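Local coordinates for protein Bis(5'-nucleosyl)-tetraphosphatase [asymmetrical] (Caenorhabditis elegans, PDB 1KT9) that cleaves diadenosine tetraphosphate asymmetrically into AMP and ATP, using divalent metal ions, as a monomeric Nudix hydrolase, at residues W32-G37 / V85-A90; K4-V9 / G37-G42. One frame throughout, in Å; residues are numbered along the deposited sequence.

Interaction 1 (W32-G37 / V85-A90)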
ATOM      1  N   TRP A  32     -10.857   1.500   0.835  1.00 14.74           N
ATOM      2  CA  TRP A  32      -9.725   2.229   0.299  1.00 13.98           C
ATOM      3  C   TRP A  32      -8.485   1.631   0.934  1.00 13.48           C
ATOM      4  O   TRP A  32      -8.472   1.505   2.145  1.00 12.11           O
ATOM      5  CB  TRP A  32      -9.806   3.677   0.763  1.00 14.16           C
ATOM      6  CG  TRP A  32     -10.854   4.494   0.096  1.00 14.33           C
ATOM      7  CD1 TRP A  32     -12.148   4.611   0.442  1.00 15.84           C
ATOM      8  CD2 TRP A  32     -10.659   5.327  -1.036  1.00 14.51           C
ATOM      9  NE1 TRP A  32     -12.804   5.466  -0.414  1.00 15.81           N
ATOM     10  CE2 TRP A  32     -11.898   5.932  -1.331  1.00 15.42           C
ATOM     11  CE3 TRP A  32      -9.567   5.606  -1.855  1.00 13.80           C
ATOM     12  CZ2 TRP A  32     -12.070   6.794  -2.406  1.00 14.97           C
ATOM     13  CZ3 TRP A  32      -9.734   6.474  -2.903  1.00 15.03           C
ATOM     14  CH2 TRP A  32     -10.977   7.054  -3.180  1.00 15.53           C
ATOM     15  N   THR A  33      -7.480   1.261   0.141  1.00 12.65           N
ATOM     16  CA  THR A  33      -6.244   0.709   0.682  1.00 14.03           C
ATOM     17  C   THR A  33      -5.097   1.020  -0.252  1.00 12.72           C
ATOM     18  O   THR A  33      -5.315   1.400  -1.395  1.00 12.93           O
ATOM     19  CB  THR A  33      -6.326  -0.827   0.802  1.00 14.76           C
ATOM     20  OG1 THR A  33      -6.154  -1.424  -0.486  1.00 17.03           O
ATOM     21  CG2 THR A  33      -7.705  -1.285   1.229  1.00 16.49           C
ATOM     22  N   PRO A  34      -3.871   0.849   0.212  1.00 13.41           N
ATOM     23  CA  PRO A  34      -2.735   0.944  -0.687  1.00 12.94           C
ATOM     24  C   PRO A  34      -2.820  -0.236  -1.663  1.00 13.09           C
ATOM     25  O   PRO A  34      -3.610  -1.168  -1.429  1.00 13.06           O
ATOM     26  CB  PRO A  34      -1.537   0.773   0.216  1.00 13.84           C
ATOM     27  CG  PRO A  34      -2.042   1.098   1.590  1.00 14.43           C
ATOM     28  CD  PRO A  34      -3.466   0.596   1.611  1.00 13.73           C
ATOM     29  N   PRO A  35      -2.074  -0.170  -2.751  1.00 12.50           N
ATOM     30  CA  PRO A  35      -2.090  -1.194  -3.782  1.00 12.99           C
ATOM     31  C   PRO A  35      -1.648  -2.545  -3.225  1.00 13.00           C
ATOM     32  O   PRO A  35      -0.640  -2.544  -2.524  1.00 11.96           O
ATOM     33  CB  PRO A  35      -1.005  -0.729  -4.786  1.00 13.39           C
ATOM     34  CG  PRO A  35      -0.341   0.440  -4.192  1.00 15.39           C
ATOM     35  CD  PRO A  35      -1.124   0.905  -3.041  1.00 12.62           C
ATOM     36  N   LYS A  36      -2.383  -3.617  -3.493  1.00 11.83           N
ATOM     37  CA  LYS A  36      -1.984  -4.962  -3.015  1.00 12.36           C
ATOM     38  C   LYS A  36      -2.744  -6.055  -3.724  1.00 11.52           C
ATOM     39  O   LYS A  36      -3.732  -5.779  -4.407  1.00  9.85           O
ATOM     40  CB  LYS A  36      -2.263  -5.083  -1.511  1.00 13.10           C
ATOM     41  CG  LYS A  36      -3.596  -5.598  -1.174  1.00 16.58           C
ATOM     42  CD  LYS A  36      -4.620  -4.586  -1.145  1.00 20.07           C
ATOM     43  CE  LYS A  36      -5.927  -5.229  -0.567  1.00 24.29           C
ATOM     44  NZ  LYS A  36      -7.074  -4.276  -0.686  1.00 24.37           N
ATOM     45  N   GLY A  37      -2.314  -7.291  -3.525  1.00 11.23           N
ATOM     46  CA  GLY A  37      -3.014  -8.447  -4.055  1.00 11.01           C
ATOM     47  C   GLY A  37      -2.342  -9.788  -3.716  1.00 11.00           C
ATOM     48  O   GLY A  37      -1.310  -9.823  -3.065  1.00 10.76           O
ATOM     49  N   VAL A  85      -1.564  -9.775   4.684  1.00  8.25           N
ATOM     50  CA  VAL A  85      -1.102  -8.865   3.665  1.00  9.74           C
ATOM     51  C   VAL A  85       0.166  -8.187   4.185  1.00  9.09           C
ATOM     52  O   VAL A  85       0.138  -7.489   5.201  1.00  9.27           O
ATOM     53  CB  VAL A  85      -2.142  -7.802   3.266  1.00  8.79           C
ATOM     54  CG1 VAL A  85      -1.643  -6.997   2.146  1.00 11.25           C
ATOM     55  CG2 VAL A  85      -3.433  -8.417   2.901  1.00 13.30           C
ATOM     56  N   LYS A  86       1.284  -8.472   3.526  1.00 10.40           N
ATOM     57  CA  LYS A  86       2.563  -7.888   3.941  1.00 10.96           C
ATOM     58  C   LYS A  86       2.840  -6.664   3.094  1.00 10.71           C
ATOM     59  O   LYS A  86       2.851  -6.743   1.854  1.00 12.52           O
ATOM     60  CB  LYS A  86       3.702  -8.919   3.804  1.00 12.41           C
ATOM     61  CG  LYS A  86       5.088  -8.358   4.152  1.00 13.52           C
ATOM     62  CD  LYS A  86       6.130  -9.487   4.304  1.00 16.21           C
ATOM     63  CE  LYS A  86       7.405  -8.991   4.957  1.00 19.15           C
ATOM     64  NZ  LYS A  86       8.469 -10.027   5.002  1.00 19.71           N
ATOM     65  N   TYR A  87       3.091  -5.546   3.767  1.00 10.31           N
ATOM     66  CA  TYR A  87       3.418  -4.268   3.111  1.00 10.64           C
ATOM     67  C   TYR A  87       4.819  -3.750   3.415  1.00 11.07           C
ATOM     68  O   TYR A  87       5.263  -3.796   4.570  1.00 11.01           O
ATOM     69  CB  TYR A  87       2.454  -3.145   3.569  1.00 10.86           C
ATOM     70  CG  TYR A  87       0.995  -3.239   3.148  1.00 12.72           C
ATOM     71  CD1 TYR A  87      -0.003  -3.669   4.022  1.00 13.32           C
ATOM     72  CD2 TYR A  87       0.603  -2.782   1.903  1.00 13.79           C
ATOM     73  CE1 TYR A  87      -1.350  -3.714   3.616  1.00 15.20           C
ATOM     74  CE2 TYR A  87      -0.695  -2.817   1.504  1.00 12.98           C
ATOM     75  CZ  TYR A  87      -1.676  -3.274   2.347  1.00 15.91           C
ATOM     76  OH  TYR A  87      -2.954  -3.244   1.812  1.00 17.04           O
ATOM     77  N   TRP A  88       5.476  -3.190   2.385  1.00 11.59           N
ATOM     78  CA  TRP A  88       6.684  -2.386   2.588  1.00 12.74           C
ATOM     79  C   TRP A  88       6.357  -0.937   2.204  1.00 12.95           C
ATOM     80  O   TRP A  88       5.493  -0.662   1.330  1.00 11.96           O
ATOM     81  CB  TRP A  88       7.814  -2.826   1.665  1.00 13.08           C
ATOM     82  CG  TRP A  88       8.597  -4.102   2.076  1.00 13.90           C
ATOM     83  CD1 TRP A  88       9.791  -4.160   2.786  1.00 15.56           C
ATOM     84  CD2 TRP A  88       8.263  -5.448   1.765  1.00 15.09           C
ATOM     85  NE1 TRP A  88      10.199  -5.467   2.906  1.00 13.25           N
ATOM     86  CE2 TRP A  88       9.276  -6.277   2.299  1.00 14.96           C
ATOM     87  CE3 TRP A  88       7.227  -6.058   1.050  1.00 15.79           C
ATOM     88  CZ2 TRP A  88       9.252  -7.655   2.163  1.00 14.47           C
ATOM     89  CZ3 TRP A  88       7.216  -7.448   0.944  1.00 14.38           C
ATOM     90  CH2 TRP A  88       8.217  -8.207   1.465  1.00 14.15           C
ATOM     91  N   LEU A  89       7.080  -0.022   2.819  1.00 13.37           N
ATOM     92  CA  LEU A  89       6.976   1.392   2.528  1.00 13.39           C
ATOM     93  C   LEU A  89       7.856   1.683   1.316  1.00 13.56           C
ATOM     94  O   LEU A  89       9.029   1.192   1.198  1.00 14.74           O
ATOM     95  CB  LEU A  89       7.472   2.189   3.745  1.00 14.25           C
ATOM     96  CG  LEU A  89       7.390   3.715   3.631  1.00 14.20           C
ATOM     97  CD1 LEU A  89       5.970   4.187   3.489  1.00 16.59           C
ATOM     98  CD2 LEU A  89       8.036   4.338   4.830  1.00 17.21           C
ATOM     99  N   ALA A  90       7.309   2.452   0.400  1.00 13.25           N
ATOM    100  CA  ALA A  90       8.010   2.847  -0.821  1.00 14.45           C
ATOM    101  C   ALA A  90       7.761   4.297  -1.266  1.00 14.36           C
ATOM    102  O   ALA A  90       6.633   4.764  -1.284  1.00 13.89           O
ATOM    103  CB  ALA A  90       7.664   1.894  -1.936  1.00 13.80           C
TER
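Tyr87 reaches from strand 83-92 to Pro34 and Lys36 of strand 32-38, inside the alpha/beta/alpha sandwich of the Nudix fold. The two strands are not paired with each other; both bond to strand 3-14, which runs between them, so this contact is made by side chains over that strand. The tyrosine CG stands anti to its own carbonyl carbon (chi1 -68°), which carries the ring across to the broken part of strand 32-38. CE2 lies 3.9 Å from Pro34 CB, the two side chains crossing at about a right angle; the carbonyl O of Pro35 comes to the edge of the ring, near its plane, 4.0 Å from CE2. Met124 and Leu127 of helix 122-135 also touch the Tyr87 side chain.

Lys36 covers the phenol end. Its chain bends at chi2 (-85°), so that CD passes Tyr87 OH at 3.6 Å, while CG meets Val85 CG1 at 4.1 Å. These neighbours are aliphatic, and the buried Tyr87 OH has no hydrogen-bonding partner in the model. Beyond CD the lysine runs extended, away from strand 83-92 and back to its own segment. There NZ donates to Thr33 OG1 at 3.0 Å, and that hydroxyl in turn donates to Pro34 O at 2.7 Å, with its oxygen tilted 26° from the carbonyl plane.

Interaction 2 (K4-V9 / G37-G42)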
ATOM      1  N   LYS A   4      -1.712 -15.895   1.303  1.00 15.02           N
ATOM      2  CA  LYS A   4      -0.774 -14.802   1.290  1.00 13.54           C
ATOM      3  C   LYS A   4      -1.025 -13.734   0.216  1.00 12.42           C
ATOM      4  O   LYS A   4      -1.227 -14.030  -0.964  1.00 10.76           O
ATOM      5  CB  LYS A   4       0.631 -15.375   1.165  1.00 14.55           C
ATOM      6  CG  LYS A   4       1.063 -16.209   2.418  1.00 17.97           C
ATOM      7  CD  LYS A   4       2.504 -16.662   2.283  1.00 22.43           C
ATOM      8  CE  LYS A   4       3.011 -17.358   3.544  1.00 25.77           C
ATOM      9  NZ  LYS A   4       3.714 -16.360   4.407  1.00 27.19           N
ATOM     10  N   ALA A   5      -0.949 -12.478   0.660  1.00 11.08           N
ATOM     11  CA  ALA A   5      -1.022 -11.316  -0.196  1.00 10.65           C
ATOM     12  C   ALA A   5       0.076 -10.305   0.176  1.00 10.41           C
ATOM     13  O   ALA A   5       0.660 -10.362   1.284  1.00 10.54           O
ATOM     14  CB  ALA A   5      -2.383 -10.663  -0.062  1.00 11.18           C
ATOM     15  N   ALA A   6       0.364  -9.389  -0.730  1.00  9.27           N
ATOM     16  CA  ALA A   6       1.384  -8.377  -0.486  1.00 10.09           C
ATOM     17  C   ALA A   6       1.097  -7.102  -1.255  1.00 10.36           C
ATOM     18  O   ALA A   6       0.337  -7.104  -2.217  1.00 10.40           O
ATOM     19  CB  ALA A   6       2.796  -8.898  -0.841  1.00 10.41           C
ATOM     20  N   GLY A   7       1.689  -6.017  -0.784  1.00 10.28           N
ATOM     21  CA  GLY A   7       1.573  -4.722  -1.438  1.00 11.41           C
ATOM     22  C   GLY A   7       2.605  -3.710  -0.992  1.00 11.85           C
ATOM     23  O   GLY A   7       3.515  -4.007  -0.187  1.00 10.29           O
ATOM     24  N   LEU A   8       2.461  -2.484  -1.497  1.00 11.49           N
ATOM     25  CA  LEU A   8       3.336  -1.417  -1.046  1.00 11.66           C
ATOM     26  C   LEU A   8       2.522  -0.211  -0.568  1.00 12.41           C
ATOM     27  O   LEU A   8       1.583   0.208  -1.245  1.00 11.54           O
ATOM     28  CB  LEU A   8       4.237  -0.959  -2.199  1.00 12.15           C
ATOM     29  CG  LEU A   8       5.182  -1.983  -2.805  1.00 14.76           C
ATOM     30  CD1 LEU A   8       5.910  -1.435  -4.048  1.00 15.92           C
ATOM     31  CD2 LEU A   8       6.187  -2.434  -1.784  1.00 14.03           C
ATOM     32  N   VAL A   9       2.895   0.332   0.577  1.00 12.31           N
ATOM     33  CA  VAL A   9       2.402   1.653   0.967  1.00 12.78           C
ATOM     34  C   VAL A   9       3.219   2.687   0.227  1.00 13.37           C
ATOM     35  O   VAL A   9       4.390   2.990   0.590  1.00 13.70           O
ATOM     36  CB  VAL A   9       2.509   1.843   2.462  1.00 12.80           C
ATOM     37  CG1 VAL A   9       2.066   3.273   2.887  1.00 12.91           C
ATOM     38  CG2 VAL A   9       1.626   0.791   3.137  1.00 13.55           C
ATOM     39  N   GLY A  37      -2.314  -7.291  -3.525  1.00 11.23           N
ATOM     40  CA  GLY A  37      -3.014  -8.447  -4.055  1.00 11.01           C
ATOM     41  C   GLY A  37      -2.342  -9.788  -3.716  1.00 11.00           C
ATOM     42  O   GLY A  37      -1.310  -9.823  -3.065  1.00 10.76           O
ATOM     43  N   HIS A  38      -2.946 -10.878  -4.186  1.00 11.30           N
ATOM     44  CA  HIS A  38      -2.520 -12.256  -3.886  1.00 11.90           C
ATOM     45  C   HIS A  38      -1.135 -12.607  -4.443  1.00 11.48           C
ATOM     46  O   HIS A  38      -0.782 -12.243  -5.585  1.00 10.15           O
ATOM     47  CB  HIS A  38      -3.535 -13.259  -4.435  1.00 13.33           C
ATOM     48  CG  HIS A  38      -4.799 -13.364  -3.631  1.00 17.21           C
ATOM     49  ND1 HIS A  38      -5.632 -14.465  -3.693  1.00 22.03           N
ATOM     50  CD2 HIS A  38      -5.372 -12.517  -2.743  1.00 21.51           C
ATOM     51  CE1 HIS A  38      -6.657 -14.295  -2.876  1.00 19.82           C
ATOM     52  NE2 HIS A  38      -6.528 -13.119  -2.293  1.00 21.83           N
ATOM     53  N   VAL A  39      -0.343 -13.311  -3.630  1.00 10.65           N
ATOM     54  CA  VAL A  39       0.975 -13.777  -4.080  1.00 11.27           C
ATOM     55  C   VAL A  39       0.807 -14.965  -5.037  1.00 10.63           C
ATOM     56  O   VAL A  39       0.098 -15.923  -4.695  1.00  8.66           O
ATOM     57  CB  VAL A  39       1.824 -14.271  -2.911  1.00 11.74           C
ATOM     58  CG1 VAL A  39       3.124 -14.934  -3.422  1.00 13.17           C
ATOM     59  CG2 VAL A  39       2.152 -13.136  -2.001  1.00 11.24           C
ATOM     60  N   ASP A  40       1.475 -14.905  -6.203  1.00 10.56           N
ATOM     61  CA  ASP A  40       1.412 -15.995  -7.198  1.00 12.01           C
ATOM     62  C   ASP A  40       2.434 -17.132  -6.966  1.00 12.02           C
ATOM     63  O   ASP A  40       3.420 -16.973  -6.268  1.00 12.61           O
ATOM     64  CB  ASP A  40       1.629 -15.422  -8.615  1.00 11.74           C
ATOM     65  CG  ASP A  40       0.447 -14.607  -9.103  1.00 13.50           C
ATOM     66  OD1 ASP A  40      -0.661 -14.799  -8.549  1.00 13.48           O
ATOM     67  OD2 ASP A  40       0.547 -13.734  -9.998  1.00 13.49           O
ATOM     68  N   PRO A  41       2.202 -18.271  -7.571  1.00 13.34           N
ATOM     69  CA  PRO A  41       3.166 -19.374  -7.514  1.00 13.56           C
ATOM     70  C   PRO A  41       4.571 -18.963  -7.970  1.00 13.38           C
ATOM     71  O   PRO A  41       4.768 -18.268  -8.971  1.00 13.22           O
ATOM     72  CB  PRO A  41       2.592 -20.385  -8.494  1.00 14.39           C
ATOM     73  CG  PRO A  41       1.158 -20.081  -8.586  1.00 15.13           C
ATOM     74  CD  PRO A  41       0.984 -18.635  -8.308  1.00 13.12           C
ATOM     75  N   GLY A  42       5.567 -19.396  -7.225  1.00 12.28           N
ATOM     76  CA  GLY A  42       6.929 -19.077  -7.584  1.00 12.47           C
ATOM     77  C   GLY A  42       7.408 -17.672  -7.269  1.00 12.47           C
ATOM     78  O   GLY A  42       8.493 -17.326  -7.726  1.00 13.28           O
TER
HETATM   79  O   HOH W   1      -1.780 -16.381  -2.633  1.00 37.01           O
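Ala6 and Gly37 form an antiparallel hydrogen-bonded pair. Ala6 N donates to Gly37 O at 2.9 Å, and Gly37 N returns a bond to Ala6 O at 3.0 Å. At the next position along the ladder, Ala5 and His38 make the non-hydrogen-bonded pair, their CA atoms 4.1 Å apart and their side chains diverging. A third bond, Val39 N to Lys4 O at 2.9 Å, is nearly straight at the hydrogen (177°) and carries the ladder just past the end of the strand. Lys4 O takes a second hydrogen from a water, which also donates to Val39 O.

Apolar contact between side chains is slight. Val39 holds CG2 anti to its carbonyl carbon, which sets this methyl alongside strand 3-14, 4.2 Å from Lys4 CB and 4.4 Å from Ala6 CB; Ala48 of helix 45-57 also touches the valine.

Side chains also meet backbone oxygens: Val39 CG2 lies 3.6 Å from Lys4 O, and Ala5 CB 3.3 Å from Gly37 O.

Past the strand end, Arg51 bonds to His38 O and Glu43 OE1 accepts from Asp40 N. This is the opening of the Nudix box, whose loop-helix-loop is the characteristic metal-binding and catalytic motif of Nudix hydrolases.

The centres of the two interactions lie 9 Å apart, and their segments alternate along the chain: 4-9, 32-37, 37-42, 85-90. Gly37 belongs to both, as the last residue of one segment and the first of the next. Strand 3-14 is the common neighbour, pairing antiparallel with 32-38 and parallel with 83-92. Its backbone links the two contacts directly, since Gly7 and Val9 probably bond to the carbonyls of Lys86 and Trp88. Interaction 1 is buried near the molecular centre; interaction 2 lies farther out, by helix 45-57. Interaction 2 pairs the start of the Nudix box with the central sheet, while interaction 1 packs the preceding part of the same strand over that sheet toward helix 122-135.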